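PDB 3OQV: AlbC, which catalyses the ATP-independent joining of phenylalanine and leucine, delivered as aminoacyl-tRNAs, into a cyclodipeptide on the pathway to the antibacterial peptide albonoursin. Local coordinates for residues R91-K94 against D95-R99; F43-K46 against N47-L51. All coordinates share one frame; numbering follows the deposited sequence.

Contact 1: R91-K94 against D95-R99; sequences RTLK and DLRRR. With PO4 (phosphate ion), chain E.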
loop_
_atom_site.group_PDB
_atom_site.type_symbol
_atom_site.label_atom_id
_atom_site.label_comp_id
_atom_site.label_asym_id
_atom_site.label_seq_id
_atom_site.Cartn_x
_atom_site.Cartn_y
_atom_site.Cartn_z
ATOM N N ARG A 91 -0.902 12.310 -14.050
ATOM C CA ARG A 91 0.370 12.970 -13.854
ATOM C C ARG A 91 1.098 12.427 -12.634
ATOM O O ARG A 91 2.313 12.231 -12.652
ATOM C CB ARG A 91 0.148 14.470 -13.699
ATOM C CG ARG A 91 1.269 15.290 -14.253
ATOM C CD ARG A 91 0.961 16.762 -14.097
ATOM N NE ARG A 91 0.355 17.301 -15.301
ATOM C CZ ARG A 91 0.187 18.599 -15.527
ATOM N NH1 ARG A 91 0.565 19.478 -14.608
ATOM N NH2 ARG A 91 -0.354 19.009 -16.663
ATOM N N THR A 92 0.356 12.269 -11.551
ATOM C CA THR A 92 0.911 11.751 -10.302
ATOM C C THR A 92 1.500 10.362 -10.531
ATOM O O THR A 92 2.614 10.062 -10.092
ATOM C CB THR A 92 -0.174 11.707 -9.216
ATOM O OG1 THR A 92 -0.521 13.048 -8.851
ATOM C CG2 THR A 92 0.298 10.951 -7.972
ATOM N N LEU A 93 0.797 9.553 -11.310
ATOM C CA LEU A 93 1.257 8.198 -11.567
ATOM C C LEU A 93 2.428 8.157 -12.527
ATOM O O LEU A 93 3.283 7.280 -12.422
ATOM C CB LEU A 93 0.115 7.314 -12.053
ATOM C CG LEU A 93 -0.950 7.107 -10.978
ATOM C CD1 LEU A 93 -2.171 6.410 -11.558
ATOM C CD2 LEU A 93 -0.359 6.311 -9.824
ATOM N N LYS A 94 2.481 9.102 -13.465
ATOM C CA LYS A 94 3.653 9.210 -14.319
ATOM C C LYS A 94 4.893 9.507 -13.494
ATOM O O LYS A 94 5.956 8.949 -13.749
ATOM C CB LYS A 94 3.478 10.301 -15.382
ATOM C CG LYS A 94 2.759 9.826 -16.617
ATOM C CD LYS A 94 2.453 10.993 -17.535
ATOM C CE LYS A 94 2.275 10.503 -18.955
ATOM N NZ LYS A 94 2.039 9.036 -18.976
ATOM N N ASP A 95 4.773 10.438 -12.553
ATOM C CA ASP A 95 5.902 10.813 -11.704
ATOM C C ASP A 95 6.353 9.622 -10.835
ATOM O O ASP A 95 7.542 9.286 -10.783
ATOM C CB ASP A 95 5.522 12.008 -10.824
ATOM C CG ASP A 95 5.347 13.301 -11.622
ATOM O OD1 ASP A 95 5.704 13.324 -12.822
ATOM O OD2 ASP A 95 4.850 14.301 -11.050
ATOM N N LEU A 96 5.391 8.969 -10.194
ATOM C CA LEU A 96 5.660 7.734 -9.422
ATOM C C LEU A 96 6.411 6.661 -10.214
ATOM O O LEU A 96 7.462 6.170 -9.773
ATOM C CB LEU A 96 4.349 7.166 -8.886
ATOM C CG LEU A 96 4.411 6.054 -7.835
ATOM C CD1 LEU A 96 5.420 6.402 -6.790
ATOM C CD2 LEU A 96 3.044 5.872 -7.209
ATOM N N ARG A 97 5.898 6.314 -11.392
ATOM C CA ARG A 97 6.515 5.284 -12.225
ATOM C C ARG A 97 7.914 5.630 -12.686
ATOM O O ARG A 97 8.788 4.769 -12.691
ATOM C CB ARG A 97 5.658 4.971 -13.445
ATOM C CG ARG A 97 4.420 4.156 -13.121
ATOM C CD ARG A 97 3.721 3.731 -14.402
ATOM N NE ARG A 97 2.277 3.679 -14.207
ATOM C CZ ARG A 97 1.440 4.640 -14.575
ATOM N NH1 ARG A 97 1.894 5.726 -15.195
ATOM N NH2 ARG A 97 0.145 4.513 -14.329
ATOM N N ARG A 98 8.104 6.867 -13.146
ATOM C CA ARG A 98 9.420 7.328 -13.572
ATOM C C ARG A 98 10.427 7.242 -12.426
ATOM O O ARG A 98 11.552 6.762 -12.594
ATOM C CB ARG A 98 9.330 8.759 -14.112
ATOM C CG ARG A 98 8.196 8.941 -15.111
ATOM C CD ARG A 98 8.144 10.338 -15.750
ATOM N NE ARG A 98 7.339 10.301 -16.973
ATOM C CZ ARG A 98 6.698 11.343 -17.492
ATOM N NH1 ARG A 98 6.786 12.536 -16.920
ATOM N NH2 ARG A 98 5.965 11.190 -18.589
ATOM N N ARG A 99 10.009 7.684 -11.248
ATOM C CA ARG A 99 10.886 7.657 -10.088
ATOM C C ARG A 99 11.205 6.203 -9.681
ATOM O O ARG A 99 12.358 5.871 -9.405
ATOM C CB ARG A 99 10.257 8.456 -8.936
ATOM C CG ARG A 99 10.771 8.117 -7.546
ATOM C CD ARG A 99 10.515 9.260 -6.555
ATOM N NE ARG A 99 9.685 10.323 -7.127
ATOM C CZ ARG A 99 8.364 10.411 -6.977
ATOM N NH1 ARG A 99 7.691 11.413 -7.532
ATOM N NH2 ARG A 99 7.710 9.498 -6.271
HETATM P P PO4 E . -1.442 15.525 -17.919
HETATM O O1 PO4 E . 0.059 15.373 -17.999
HETATM O O2 PO4 E . -2.072 14.252 -17.379
HETATM O O3 PO4 E . -1.760 16.660 -16.971
HETATM O O4 PO4 E . -1.995 15.819 -19.302
HETATM O O HOH W 1 4.354 11.013 -8.020
#
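One face of the R98 guanidinium lies over K94, whose CB sits 4.0 Å from R98 CZ, above the centre of the group. R97, one residue earlier, meets a backbone atom instead: L93 O lies over one face of its guanidinium, and R97 NH2 comes to 3.6 Å from L93 CB. R91 presents an edge, with NE and NH2 both directed at a phosphate ion, probably from the crystallisation liquor; these bonds are weak, each nitrogen lying 2.8 Å from phosphate O3. Beneath them runs regular α-helical bonding, as in L96 N to T92 O (3.0 Å, 174°). With CG anti to the carbonyl carbon (chi1 -74°), R97 runs back along the helix, a bend at chi3 turning its end, and NE bonds Y66 OH. A serine in its place would probably leave that hydroxyl without its guanidinium mate and uncover L93 CB. K94 NZ and R98 NH2 are 4.5 Å apart; with R97 they make a basic cluster that suits an anionic partner, consistent with the role in aminoacyl-tRNA binding inferred for R98 from relatives. Leucines suit the inward side, where L93 CD2 meets L96 CD2 at 4.3 Å. All belong to helix 82-107, which comes after helix 71-78 and leads on to strand 114-118 in the Rossmann fold; T92 and L93 touch A38 and D68 in loops, and L96 approaches the inferred nucleophile S37 to about 7 Å between side chains.

Contact 2: F43-K46 against N47-L51; sequences FSQK and NTVML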
loop_
_atom_site.group_PDB
_atom_site.type_symbol
_atom_site.label_atom_id
_atom_site.label_comp_id
_atom_site.label_asym_id
_atom_site.label_seq_id
_atom_site.Cartn_x
_atom_site.Cartn_y
_atom_site.Cartn_z
ATOM N N PHE A 43 8.752 7.815 0.096
ATOM C CA PHE A 43 9.271 7.170 -1.113
ATOM C C PHE A 43 9.833 8.178 -2.120
ATOM O O PHE A 43 9.363 8.289 -3.255
ATOM C CB PHE A 43 8.216 6.251 -1.749
ATOM C CG PHE A 43 8.074 4.922 -1.047
ATOM C CD1 PHE A 43 9.035 3.936 -1.198
ATOM C CD2 PHE A 43 7.027 4.696 -0.172
ATOM C CE1 PHE A 43 8.919 2.711 -0.526
ATOM C CE2 PHE A 43 6.910 3.496 0.513
ATOM C CZ PHE A 43 7.852 2.496 0.326
ATOM N N SER A 44 10.846 8.916 -1.677
ATOM C CA SER A 44 11.855 9.472 -2.570
ATOM C C SER A 44 12.671 8.373 -3.247
ATOM O O SER A 44 12.713 7.229 -2.780
ATOM C CB SER A 44 12.791 10.391 -1.787
ATOM O OG SER A 44 13.531 9.659 -0.822
ATOM N N GLN A 45 13.386 8.739 -4.305
ATOM C CA GLN A 45 14.326 7.812 -4.914
ATOM C C GLN A 45 15.340 7.295 -3.899
ATOM O O GLN A 45 15.574 6.087 -3.811
ATOM C CB GLN A 45 15.047 8.436 -6.106
ATOM C CG GLN A 45 15.904 7.428 -6.861
ATOM C CD GLN A 45 16.371 7.952 -8.199
ATOM O OE1 GLN A 45 15.777 8.877 -8.758
ATOM N NE2 GLN A 45 17.464 7.389 -8.706
ATOM N N LYS A 46 15.948 8.210 -3.149
ATOM C CA LYS A 46 16.927 7.828 -2.142
ATOM C C LYS A 46 16.382 6.767 -1.197
ATOM O O LYS A 46 17.031 5.751 -0.952
ATOM C CB LYS A 46 17.388 9.045 -1.340
ATOM C CG LYS A 46 18.634 8.791 -0.512
ATOM C CD LYS A 46 19.647 7.956 -1.285
ATOM C CE LYS A 46 21.026 8.004 -0.633
ATOM N NZ LYS A 46 21.638 9.364 -0.715
ATOM N N ASN A 47 15.192 7.006 -0.657
ATOM C CA ASN A 47 14.609 6.084 0.310
ATOM C C ASN A 47 14.144 4.776 -0.320
ATOM O O ASN A 47 14.214 3.716 0.309
ATOM C CB ASN A 47 13.462 6.747 1.075
ATOM C CG ASN A 47 13.957 7.686 2.165
ATOM O OD1 ASN A 47 15.109 7.610 2.591
ATOM N ND2 ASN A 47 13.082 8.566 2.627
ATOM N N THR A 48 13.657 4.859 -1.555
ATOM C CA THR A 48 13.258 3.671 -2.299
ATOM C C THR A 48 14.451 2.749 -2.525
ATOM O O THR A 48 14.391 1.553 -2.213
ATOM C CB THR A 48 12.603 4.036 -3.648
ATOM O OG1 THR A 48 11.509 4.929 -3.412
ATOM C CG2 THR A 48 12.082 2.783 -4.342
ATOM N N VAL A 49 15.562 3.329 -2.971
ATOM C CA VAL A 49 16.758 2.547 -3.254
ATOM C C VAL A 49 17.252 1.795 -2.022
ATOM O O VAL A 49 17.521 0.593 -2.091
ATOM C CB VAL A 49 17.884 3.427 -3.831
ATOM C CG1 VAL A 49 19.191 2.659 -3.884
ATOM C CG2 VAL A 49 17.502 3.912 -5.231
ATOM N N MET A 50 17.339 2.489 -0.889
ATOM C CA MET A 50 17.809 1.856 0.343
ATOM C C MET A 50 16.882 0.719 0.774
ATOM O O MET A 50 17.340 -0.326 1.235
ATOM C CB MET A 50 17.948 2.884 1.467
ATOM C CG MET A 50 19.233 3.708 1.402
ATOM S SD MET A 50 20.076 3.787 2.999
ATOM C CE MET A 50 18.719 4.281 4.076
ATOM N N LEU A 51 15.579 0.934 0.631
ATOM C CA LEU A 51 14.597 -0.069 1.009
ATOM C C LEU A 51 14.656 -1.300 0.099
ATOM O O LEU A 51 14.609 -2.440 0.574
ATOM C CB LEU A 51 13.190 0.533 1.017
ATOM C CG LEU A 51 12.052 -0.435 1.350
ATOM C CD1 LEU A 51 12.332 -1.203 2.649
ATOM C CD2 LEU A 51 10.722 0.316 1.417
#
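S44 caps the N-terminus of helix 45-58, the crossover helix of the β-α-β unit that joins strands 29-37 and 59-67 in this Rossmann fold. Its OG accepts from N47 N (3.1 Å, 162°), so a backbone N-H of the first turn, which has no preceding helical carbonyl to use, gains a partner. The reach depends on chi1 of 65°, which sets OG between the backbone N and the carbonyl carbon. A small hydroxyl side chain suits this position because it can turn back on the helix end without bulk. The carbonyl of the same serine is gripped twice: T48 N approaches it nearly end-on at 2.8 Å, while T48 OG1 donates to S44 O from above the carbonyl plane at 2.7 Å. Threonine suits this site because its OG1, anti to the carbonyl carbon, reaches back to S44 O, while the side chain also packs on L100 and S103 of helix 82-107.

That hydroxyl also faces the edge of the F43 ring, OG1 lying 3.5 Å from CD1 and near the ring plane. Further along the ring, F43 CE1 meets L51 CD2 at 3.6 Å, an apolar contact at the inner side of the helix. Beside the aliphatic stem of Q45 runs V49, with Q45 CG and V49 CG2 4.2 Å apart. In the next shell, I34 and I36 of strand 29-37 pack against F43, and H203 meets it edge-to-face; N40, which may have a critical catalytic role as in related enzymes, is close by. R102 NE bonds Q45 OE1, and Y42 O holds N47 ND2.

Both contacts are local and partly buried, but they sit at different places on their helices. Contact 1 lies within helix 82-107, where the main chain is already satisfied and long basic side chains dress the outward side; contact 2 lies at the start of helix 45-58, where hydroxyls supply bonds to the helix end and an aromatic ring turns to the sheet. The two helices pack together: Q45, T48 and V49 of contact 2 touch the later part of helix 82-107, and R99 CD, in segment 95-99, lies 3.6 Å from F43 O. Apolar members of each, L96 and F43, approach S37, the inferred nucleophile, so both probably border the catalytic region.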